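Local structure of macrophomate synthase intermolecular Diels-Alderase (Macrophoma commelinae, 1IZC) at residues F66-E72 with L97-P103; L81-H86 with T112-A118. The protein is a magnesium- and pyruvic acid-binding enzyme of the HpcH/HpaI aldolase/citrate lyase family, built as a closed eight-stranded parallel barrel. The protein carries 1 engineered substitution. All coordinates share one frame; numbering follows the deposited sequence.

Interaction 1 of 2, residues F66-E72 with L97-P103. With PYR (pyruvic acid), chain C.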
ATOM      1  N   PHE A  66       2.895   0.801  27.404  1.00 10.26           N
ATOM      2  CA  PHE A  66       3.168  -0.149  26.334  1.00  6.82           C
ATOM      3  C   PHE A  66       2.038  -0.172  25.318  1.00  7.65           C
ATOM      4  O   PHE A  66       0.913   0.216  25.623  1.00  8.64           O
ATOM      5  CB  PHE A  66       3.378  -1.585  26.875  1.00  8.07           C
ATOM      6  CG  PHE A  66       2.137  -2.224  27.474  1.00 12.07           C
ATOM      7  CD1 PHE A  66       1.178  -2.835  26.666  1.00  8.98           C
ATOM      8  CD2 PHE A  66       1.948  -2.232  28.853  1.00  9.31           C
ATOM      9  CE1 PHE A  66       0.050  -3.450  27.223  1.00  9.98           C
ATOM     10  CE2 PHE A  66       0.823  -2.844  29.430  1.00  9.87           C
ATOM     11  CZ  PHE A  66      -0.126  -3.455  28.617  1.00 11.17           C
ATOM     12  N   VAL A  67       2.361  -0.609  24.104  1.00  9.25           N
ATOM     13  CA  VAL A  67       1.360  -0.787  23.056  1.00  8.05           C
ATOM     14  C   VAL A  67       1.476  -2.284  22.801  1.00  7.98           C
ATOM     15  O   VAL A  67       2.568  -2.790  22.539  1.00  9.83           O
ATOM     16  CB  VAL A  67       1.705  -0.023  21.757  1.00  9.72           C
ATOM     17  CG1 VAL A  67       0.668  -0.366  20.672  1.00  8.12           C
ATOM     18  CG2 VAL A  67       1.697   1.486  22.025  1.00 11.04           C
ATOM     19  N   TRP A  68       0.357  -2.986  22.925  1.00  7.33           N
ATOM     20  CA  TRP A  68       0.284  -4.430  22.747  1.00  8.75           C
ATOM     21  C   TRP A  68      -0.285  -4.667  21.351  1.00 10.06           C
ATOM     22  O   TRP A  68      -1.473  -4.466  21.120  1.00 10.35           O
ATOM     23  CB  TRP A  68      -0.657  -4.980  23.823  1.00 10.71           C
ATOM     24  CG  TRP A  68      -0.692  -6.447  24.011  1.00 17.77           C
ATOM     25  CD1 TRP A  68       0.087  -7.186  24.859  1.00 25.12           C
ATOM     26  CD2 TRP A  68      -1.617  -7.361  23.414  1.00 18.47           C
ATOM     27  NE1 TRP A  68      -0.304  -8.506  24.829  1.00 23.38           N
ATOM     28  CE2 TRP A  68      -1.345  -8.639  23.946  1.00 24.34           C
ATOM     29  CE3 TRP A  68      -2.653  -7.221  22.484  1.00 24.30           C
ATOM     30  CZ2 TRP A  68      -2.075  -9.779  23.574  1.00 24.27           C
ATOM     31  CZ3 TRP A  68      -3.383  -8.357  22.114  1.00 29.08           C
ATOM     32  CH2 TRP A  68      -3.086  -9.615  22.658  1.00 23.77           C
ATOM     33  N   ILE A  69       0.566  -5.095  20.423  1.00  9.03           N
ATOM     34  CA  ILE A  69       0.127  -5.320  19.048  1.00  6.43           C
ATOM     35  C   ILE A  69      -0.206  -6.788  18.832  1.00  8.42           C
ATOM     36  O   ILE A  69       0.618  -7.661  19.092  1.00  8.00           O
ATOM     37  CB  ILE A  69       1.218  -4.878  18.055  1.00  6.16           C
ATOM     38  CG1 ILE A  69       1.591  -3.417  18.331  1.00 10.34           C
ATOM     39  CG2 ILE A  69       0.734  -5.071  16.610  1.00 10.38           C
ATOM     40  CD1 ILE A  69       2.716  -2.882  17.447  1.00 13.90           C
ATOM     41  N   ASP A  70      -1.417  -7.056  18.351  1.00  7.88           N
ATOM     42  CA  ASP A  70      -1.850  -8.427  18.126  1.00  8.83           C
ATOM     43  C   ASP A  70      -1.665  -8.854  16.676  1.00 11.20           C
ATOM     44  O   ASP A  70      -2.404  -8.423  15.786  1.00 11.67           O
ATOM     45  CB  ASP A  70      -3.317  -8.580  18.540  1.00  9.01           C
ATOM     46  CG  ASP A  70      -3.820 -10.002  18.393  1.00 13.42           C
ATOM     47  OD1 ASP A  70      -2.994 -10.914  18.207  1.00 14.67           O
ATOM     48  OD2 ASP A  70      -5.047 -10.204  18.486  1.00 20.34           O
ATOM     49  N   VAL A  71      -0.673  -9.703  16.438  1.00 10.38           N
ATOM     50  CA  VAL A  71      -0.416 -10.186  15.100  1.00 12.47           C
ATOM     51  C   VAL A  71      -1.075 -11.546  14.923  1.00 12.81           C
ATOM     52  O   VAL A  71      -1.213 -12.024  13.803  1.00 11.66           O
ATOM     53  CB  VAL A  71       1.107 -10.276  14.821  1.00 17.37           C
ATOM     54  CG1 VAL A  71       1.361 -10.756  13.415  1.00 19.79           C
ATOM     55  CG2 VAL A  71       1.733  -8.919  15.010  1.00 21.73           C
ATOM     56  N   GLU A  72      -1.486 -12.185  16.018  1.00  8.47           N
ATOM     57  CA  GLU A  72      -2.148 -13.473  15.837  1.00  6.55           C
ATOM     58  C   GLU A  72      -3.457 -13.234  15.102  1.00  6.96           C
ATOM     59  O   GLU A  72      -3.791 -13.962  14.164  1.00 10.88           O
ATOM     60  CB  GLU A  72      -2.458 -14.185  17.157  1.00  8.67           C
ATOM     61  CG  GLU A  72      -3.208 -15.513  16.899  1.00 11.92           C
ATOM     62  CD  GLU A  72      -3.665 -16.240  18.163  1.00 14.32           C
ATOM     63  OE1 GLU A  72      -3.875 -15.584  19.208  1.00 11.35           O
ATOM     64  OE2 GLU A  72      -3.836 -17.475  18.088  1.00 12.87           O
ATOM     65  N   LEU A  97       6.757   0.902  25.530  1.00  8.47           N
ATOM     66  CA  LEU A  97       7.410  -0.336  25.122  1.00  8.20           C
ATOM     67  C   LEU A  97       6.434  -1.091  24.219  1.00  9.98           C
ATOM     68  O   LEU A  97       5.224  -0.867  24.285  1.00 13.40           O
ATOM     69  CB  LEU A  97       7.742  -1.170  26.353  1.00  8.55           C
ATOM     70  CG  LEU A  97       8.680  -0.417  27.296  1.00 12.37           C
ATOM     71  CD1 LEU A  97       8.940  -1.266  28.523  1.00 13.78           C
ATOM     72  CD2 LEU A  97       9.985  -0.079  26.563  1.00 15.91           C
ATOM     73  N   VAL A  98       6.946  -1.987  23.380  1.00  8.20           N
ATOM     74  CA  VAL A  98       6.066  -2.722  22.487  1.00  8.08           C
ATOM     75  C   VAL A  98       6.052  -4.208  22.784  1.00  8.69           C
ATOM     76  O   VAL A  98       7.104  -4.841  22.888  1.00 10.98           O
ATOM     77  CB  VAL A  98       6.469  -2.530  21.000  1.00 11.75           C
ATOM     78  CG1 VAL A  98       5.562  -3.368  20.106  1.00 11.86           C
ATOM     79  CG2 VAL A  98       6.393  -1.066  20.623  1.00 10.08           C
ATOM     80  N   ILE A  99       4.849  -4.748  22.947  1.00  7.29           N
ATOM     81  CA  ILE A  99       4.654  -6.178  23.199  1.00  7.82           C
ATOM     82  C   ILE A  99       3.860  -6.678  22.003  1.00 10.03           C
ATOM     83  O   ILE A  99       2.895  -6.023  21.565  1.00  9.31           O
ATOM     84  CB  ILE A  99       3.852  -6.411  24.491  1.00  9.50           C
ATOM     85  CG1 ILE A  99       4.660  -5.887  25.684  1.00 11.16           C
ATOM     86  CG2 ILE A  99       3.541  -7.904  24.661  1.00  9.63           C
ATOM     87  CD1 ILE A  99       3.830  -5.713  26.962  1.00 14.08           C
ATOM     88  N   VAL A 100       4.253  -7.826  21.465  1.00  6.67           N
ATOM     89  CA  VAL A 100       3.569  -8.345  20.302  1.00  8.22           C
ATOM     90  C   VAL A 100       3.107  -9.761  20.537  1.00 10.04           C
ATOM     91  O   VAL A 100       3.891 -10.604  20.978  1.00 10.46           O
ATOM     92  CB  VAL A 100       4.496  -8.357  19.049  1.00  7.62           C
ATOM     93  CG1 VAL A 100       3.742  -8.948  17.852  1.00 10.74           C
ATOM     94  CG2 VAL A 100       4.959  -6.949  18.730  1.00  6.67           C
ATOM     95  N   ARG A 101       1.824 -10.011  20.303  1.00  9.36           N
ATOM     96  CA  ARG A 101       1.344 -11.383  20.405  1.00  8.94           C
ATOM     97  C   ARG A 101       1.435 -11.906  18.984  1.00 13.50           C
ATOM     98  O   ARG A 101       0.794 -11.385  18.066  1.00 11.82           O
ATOM     99  CB  ARG A 101      -0.100 -11.503  20.872  1.00 10.78           C
ATOM    100  CG  ARG A 101      -0.542 -12.936  20.613  1.00 13.34           C
ATOM    101  CD  ARG A 101      -1.802 -13.294  21.249  1.00 16.41           C
ATOM    102  NE  ARG A 101      -2.957 -12.654  20.635  1.00 13.51           N
ATOM    103  CZ  ARG A 101      -4.172 -12.801  21.133  1.00 14.82           C
ATOM    104  NH1 ARG A 101      -4.331 -13.549  22.217  1.00 13.43           N
ATOM    105  NH2 ARG A 101      -5.214 -12.197  20.576  1.00 13.98           N
ATOM    106  N   VAL A 102       2.231 -12.946  18.804  1.00  8.51           N
ATOM    107  CA  VAL A 102       2.464 -13.504  17.495  1.00  9.47           C
ATOM    108  C   VAL A 102       1.685 -14.774  17.225  1.00 10.65           C
ATOM    109  O   VAL A 102       1.167 -15.392  18.142  1.00 13.09           O
ATOM    110  CB  VAL A 102       3.964 -13.848  17.324  1.00 13.40           C
ATOM    111  CG1 VAL A 102       4.812 -12.593  17.494  1.00 11.18           C
ATOM    112  CG2 VAL A 102       4.378 -14.901  18.363  1.00 15.70           C
ATOM    113  N   PRO A 103       1.557 -15.146  15.943  1.00 10.95           N
ATOM    114  CA  PRO A 103       0.842 -16.383  15.609  1.00  9.28           C
ATOM    115  C   PRO A 103       1.751 -17.466  16.211  1.00 10.96           C
ATOM    116  O   PRO A 103       2.970 -17.345  16.143  1.00 13.53           O
ATOM    117  CB  PRO A 103       0.879 -16.408  14.081  1.00 10.15           C
ATOM    118  CG  PRO A 103       1.014 -14.956  13.696  1.00 10.03           C
ATOM    119  CD  PRO A 103       1.952 -14.401  14.735  1.00 11.43           C
TER
HETATM  120  C   PYR C2001      -8.393 -15.121  24.583  1.00 27.01           C
HETATM  121  O   PYR C2001      -8.516 -16.153  23.895  1.00 18.57           O
HETATM  122  OXT PYR C2001      -9.210 -14.747  25.459  1.00 26.17           O
HETATM  123  CA  PYR C2001      -7.139 -14.347  24.256  1.00 18.39           C
HETATM  124  O3  PYR C2001      -6.317 -14.689  23.391  1.00 19.67           O
HETATM  125  CB  PYR C2001      -6.954 -13.129  25.064  1.00 17.63           C
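Arg-101 reaches across from strand 97-101 to Asp-70 and grips it side-on in a hydrogen-bonded salt bridge, NE to OD1 at 3.0 Å and NH2 to OD2 at 2.9 Å. Both hydrogen bonds are nearly straight (168° for the first), but the planes stand 61° apart, and the nitrogens approach the oxygens from above the carboxylate plane. The guanidinium is sandwiched as well: Glu-72 OE1 sits over the centre of one face, 3.4 Å from Arg-101 NE, a salt bridge of charges only because the oxygen lies well out of the guanidinium plane, while Trp-68 CH2 lies over the opposite face. A bend at chi3 (71°) turns the otherwise extended arginine chain into this slot. The remaining terminal nitrogen, Arg-101 NH1, donates to O3 of pyruvic acid at 2.6 Å and also bonds Gln-183. Each acid has a further partner: Asp-70 OD2 takes Trp-152 NE1 of the second subunit, and Glu-72 OE2 bonds His-125.

These groups stand at the C-terminal end of two neighbouring parallel strands of a TIM barrel, where this fold places its ligand sites. Backbone groups pair in the regular parallel ladder: Val-67 and Ile-69 donate to Leu-97 and Ile-99, and their carbonyls receive Ile-99 N and Arg-101 N. Val-71 N continues the series to Arg-101 O at 2.8 Å, an oxygen that Glu-72 N meets only weakly. Trp-68 bonds instead through its backbone to strand 43-48. Toward the start of the strands, on the face that carries Arg-101, Ile-99 splits its branches, CG2 against Trp-68 CD1 (3.5 Å) and CD1 over a face of the Phe-66 ring.

Interaction 2 of 2, residues L81-H86 with T112-A118; sequences LHDAIH and TALDAGA
Two histidine rings of helix 78-91 meet Ala-116 in different ways. Near the plane of the His-86 ring, at its edge, lies Ala-116 O, 3.2 Å from CD2; NE2 on the same ring is 2.9 Å from a water that donates to Asp-115 O, so one bridging molecule ties the ring to the end of helix 107-116. His-86 ND1 bonds Lys-57 of the third subunit, whose His-91 ring also meets this imidazole at about 60°. The His-82 ring approaches Ala-116 CB obliquely through CD2, at 3.9 Å, and its ND1 donates to Asp-83 OD1, which lies at the ring edge.

Ile-85 points toward helix 107-116 and has the broadest contact of segment 81-86. CG2 anti to the backbone N and CG1 beside it (chi1 -66°) send CG2 to Ala-116 O at 3.4 Å and CD1 to Ala-113 CA at 3.6 Å. Ala-116 CB in turn packs 3.8 Å from His-82 CA, consistent with the small residue letting the axes of segments 81-86 and 112-116 approach to 8.8 Å, at 36°. One turn earlier on each helix, Leu-81 CD2 touches Thr-112 CG2, the Thr-112 hydroxyl being bonded to Val-108 O. Gly-117, at positive phi, closes helix 107-116 with a Schellman motif. Neighbouring helices that run in the same general direction outside a parallel barrel are a feature of the TIM-barrel fold.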
ATOM      1  N   LEU A  81       3.669  -4.078  10.128  1.00  7.96           N
ATOM      2  CA  LEU A  81       3.936  -4.479  11.516  1.00  6.76           C
ATOM      3  C   LEU A  81       5.238  -3.794  11.950  1.00  6.54           C
ATOM      4  O   LEU A  81       5.337  -3.211  13.033  1.00  7.14           O
ATOM      5  CB  LEU A  81       4.112  -5.999  11.617  1.00  5.60           C
ATOM      6  CG  LEU A  81       4.638  -6.520  12.965  1.00  8.70           C
ATOM      7  CD1 LEU A  81       3.705  -6.076  14.117  1.00 10.31           C
ATOM      8  CD2 LEU A  81       4.717  -8.046  12.910  1.00  8.78           C
ATOM      9  N   HIS A  82       6.248  -3.907  11.099  1.00  7.92           N
ATOM     10  CA  HIS A  82       7.548  -3.279  11.339  1.00  7.44           C
ATOM     11  C   HIS A  82       7.358  -1.776  11.562  1.00  8.10           C
ATOM     12  O   HIS A  82       7.903  -1.209  12.510  1.00  7.23           O
ATOM     13  CB  HIS A  82       8.459  -3.560  10.127  1.00  7.21           C
ATOM     14  CG  HIS A  82       9.679  -2.687  10.026  1.00  7.57           C
ATOM     15  ND1 HIS A  82       9.667  -1.468   9.383  1.00 10.94           N
ATOM     16  CD2 HIS A  82      10.967  -2.902  10.396  1.00 11.04           C
ATOM     17  CE1 HIS A  82      10.892  -0.971   9.354  1.00 12.41           C
ATOM     18  NE2 HIS A  82      11.701  -1.822   9.961  1.00 12.71           N
ATOM     19  N   ASP A  83       6.568  -1.135  10.707  1.00  6.03           N
ATOM     20  CA  ASP A  83       6.357   0.301  10.839  1.00  8.63           C
ATOM     21  C   ASP A  83       5.561   0.668  12.081  1.00  7.01           C
ATOM     22  O   ASP A  83       5.799   1.723  12.674  1.00  6.13           O
ATOM     23  CB  ASP A  83       5.644   0.866   9.597  1.00  8.16           C
ATOM     24  CG  ASP A  83       6.544   0.894   8.356  1.00 11.89           C
ATOM     25  OD1 ASP A  83       7.760   0.675   8.475  1.00 11.72           O
ATOM     26  OD2 ASP A  83       6.026   1.162   7.253  1.00 15.36           O
ATOM     27  N   ALA A  84       4.625  -0.190  12.486  1.00  6.92           N
ATOM     28  CA  ALA A  84       3.813   0.094  13.663  1.00  7.02           C
ATOM     29  C   ALA A  84       4.693   0.015  14.912  1.00  6.81           C
ATOM     30  O   ALA A  84       4.595   0.844  15.819  1.00  7.27           O
ATOM     31  CB  ALA A  84       2.647  -0.917  13.767  1.00  7.33           C
ATOM     32  N   ILE A  85       5.578  -0.972  14.951  1.00  5.10           N
ATOM     33  CA  ILE A  85       6.451  -1.117  16.113  1.00  5.54           C
ATOM     34  C   ILE A  85       7.369   0.110  16.206  1.00  6.76           C
ATOM     35  O   ILE A  85       7.527   0.696  17.284  1.00  6.91           O
ATOM     36  CB  ILE A  85       7.258  -2.424  16.026  1.00  6.53           C
ATOM     37  CG1 ILE A  85       6.284  -3.611  16.135  1.00  5.12           C
ATOM     38  CG2 ILE A  85       8.294  -2.487  17.173  1.00  6.37           C
ATOM     39  CD1 ILE A  85       6.924  -4.986  15.847  1.00  9.02           C
ATOM     40  N   HIS A  86       7.954   0.507  15.078  1.00  5.80           N
ATOM     41  CA  HIS A  86       8.808   1.696  15.050  1.00  6.78           C
ATOM     42  C   HIS A  86       7.988   2.911  15.491  1.00  8.22           C
ATOM     43  O   HIS A  86       8.436   3.706  16.303  1.00  6.08           O
ATOM     44  CB  HIS A  86       9.317   1.998  13.641  1.00  6.59           C
ATOM     45  CG  HIS A  86      10.536   1.223  13.246  1.00  8.53           C
ATOM     46  ND1 HIS A  86      11.144   1.383  12.021  1.00  8.46           N
ATOM     47  CD2 HIS A  86      11.266   0.300  13.917  1.00 11.16           C
ATOM     48  CE1 HIS A  86      12.201   0.592  11.953  1.00  9.11           C
ATOM     49  NE2 HIS A  86      12.298  -0.075  13.092  1.00  9.14           N
ATOM     50  N   THR A 112      10.143 -10.501  12.470  1.00  7.62           N
ATOM     51  CA  THR A 112       9.786  -9.135  12.100  1.00  8.97           C
ATOM     52  C   THR A 112       9.554  -8.306  13.362  1.00  8.77           C
ATOM     53  O   THR A 112      10.049  -7.178  13.488  1.00  6.73           O
ATOM     54  CB  THR A 112       8.497  -9.118  11.250  1.00 10.53           C
ATOM     55  OG1 THR A 112       8.735  -9.811  10.014  1.00 11.09           O
ATOM     56  CG2 THR A 112       8.055  -7.672  10.969  1.00  8.24           C
ATOM     57  N   ALA A 113       8.802  -8.868  14.307  1.00  8.01           N
ATOM     58  CA  ALA A 113       8.511  -8.159  15.544  1.00  7.60           C
ATOM     59  C   ALA A 113       9.798  -7.857  16.296  1.00  7.90           C
ATOM     60  O   ALA A 113      10.003  -6.743  16.765  1.00  7.69           O
ATOM     61  CB  ALA A 113       7.570  -8.984  16.425  1.00  6.60           C
ATOM     62  N   LEU A 114      10.688  -8.840  16.399  1.00  7.24           N
ATOM     63  CA  LEU A 114      11.937  -8.605  17.124  1.00  7.88           C
ATOM     64  C   LEU A 114      12.859  -7.617  16.399  1.00  7.31           C
ATOM     65  O   LEU A 114      13.368  -6.664  17.013  1.00 10.40           O
ATOM     66  CB  LEU A 114      12.676  -9.929  17.335  1.00  8.38           C
ATOM     67  CG  LEU A 114      11.974 -10.968  18.224  1.00  9.23           C
ATOM     68  CD1 LEU A 114      12.710 -12.301  18.079  1.00 12.04           C
ATOM     69  CD2 LEU A 114      11.940 -10.509  19.678  1.00 16.44           C
ATOM     70  N   ASP A 115      13.065  -7.838  15.106  1.00  8.69           N
ATOM     71  CA  ASP A 115      13.941  -6.962  14.312  1.00  9.89           C
ATOM     72  C   ASP A 115      13.455  -5.505  14.363  1.00 10.76           C
ATOM     73  O   ASP A 115      14.269  -4.581  14.302  1.00 10.02           O
ATOM     74  CB  ASP A 115      14.018  -7.412  12.836  1.00 15.31           C
ATOM     75  CG  ASP A 115      14.877  -8.673  12.617  1.00 21.85           C
ATOM     76  OD1 ASP A 115      15.619  -9.074  13.538  1.00 18.81           O
ATOM     77  OD2 ASP A 115      14.811  -9.256  11.499  1.00 22.18           O
ATOM     78  N   ALA A 116      12.139  -5.295  14.475  1.00  9.28           N
ATOM     79  CA  ALA A 116      11.597  -3.936  14.538  1.00  9.85           C
ATOM     80  C   ALA A 116      11.697  -3.291  15.918  1.00 10.21           C
ATOM     81  O   ALA A 116      11.458  -2.094  16.056  1.00  9.14           O
ATOM     82  CB  ALA A 116      10.122  -3.912  14.062  1.00  7.26           C
ATOM     83  N   GLY A 117      12.015  -4.069  16.950  1.00  8.54           N
ATOM     84  CA  GLY A 117      12.152  -3.474  18.268  1.00  8.50           C
ATOM     85  C   GLY A 117      11.164  -3.890  19.345  1.00  7.11           C
ATOM     86  O   GLY A 117      11.071  -3.234  20.376  1.00  9.83           O
ATOM     87  N   ALA A 118      10.419  -4.969  19.133  1.00  6.93           N
ATOM     88  CA  ALA A 118       9.469  -5.401  20.160  1.00  6.85           C
ATOM     89  C   ALA A 118      10.239  -5.850  21.396  1.00  7.45           C
ATOM     90  O   ALA A 118      11.230  -6.571  21.278  1.00  9.03           O
ATOM     91  CB  ALA A 118       8.602  -6.550  19.641  1.00  6.93           C
TER
HETATM   92  O   HOH W   1      14.453  -1.785  14.052  1.00 12.52           O

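In the fold
The two contacts form adjoining layers of the barrel, with about 9 Å between centres. Along the chain their segments alternate: strand 66-70, helix 78-91, strand 97-101, helix 107-116, so interaction 1 pairs the strands and interaction 2 the helices of two successive beta-alpha units. They touch directly where the outward-facing side chains of the sheet meet the helices: Ile-69 CD1 lies 3.9 Å from Ile-85 CG1, Val-71 CG2 is 3.6 Å from Leu-81 CD1, and Val-100 CG2 is 3.8 Å from Ala-118 CB. The inward side of 66-72 with 97-103 leads to the pyruvic acid pocket. Both contacts also meet neighbouring subunits: interaction 1 the second, interaction 2 the third and fourth.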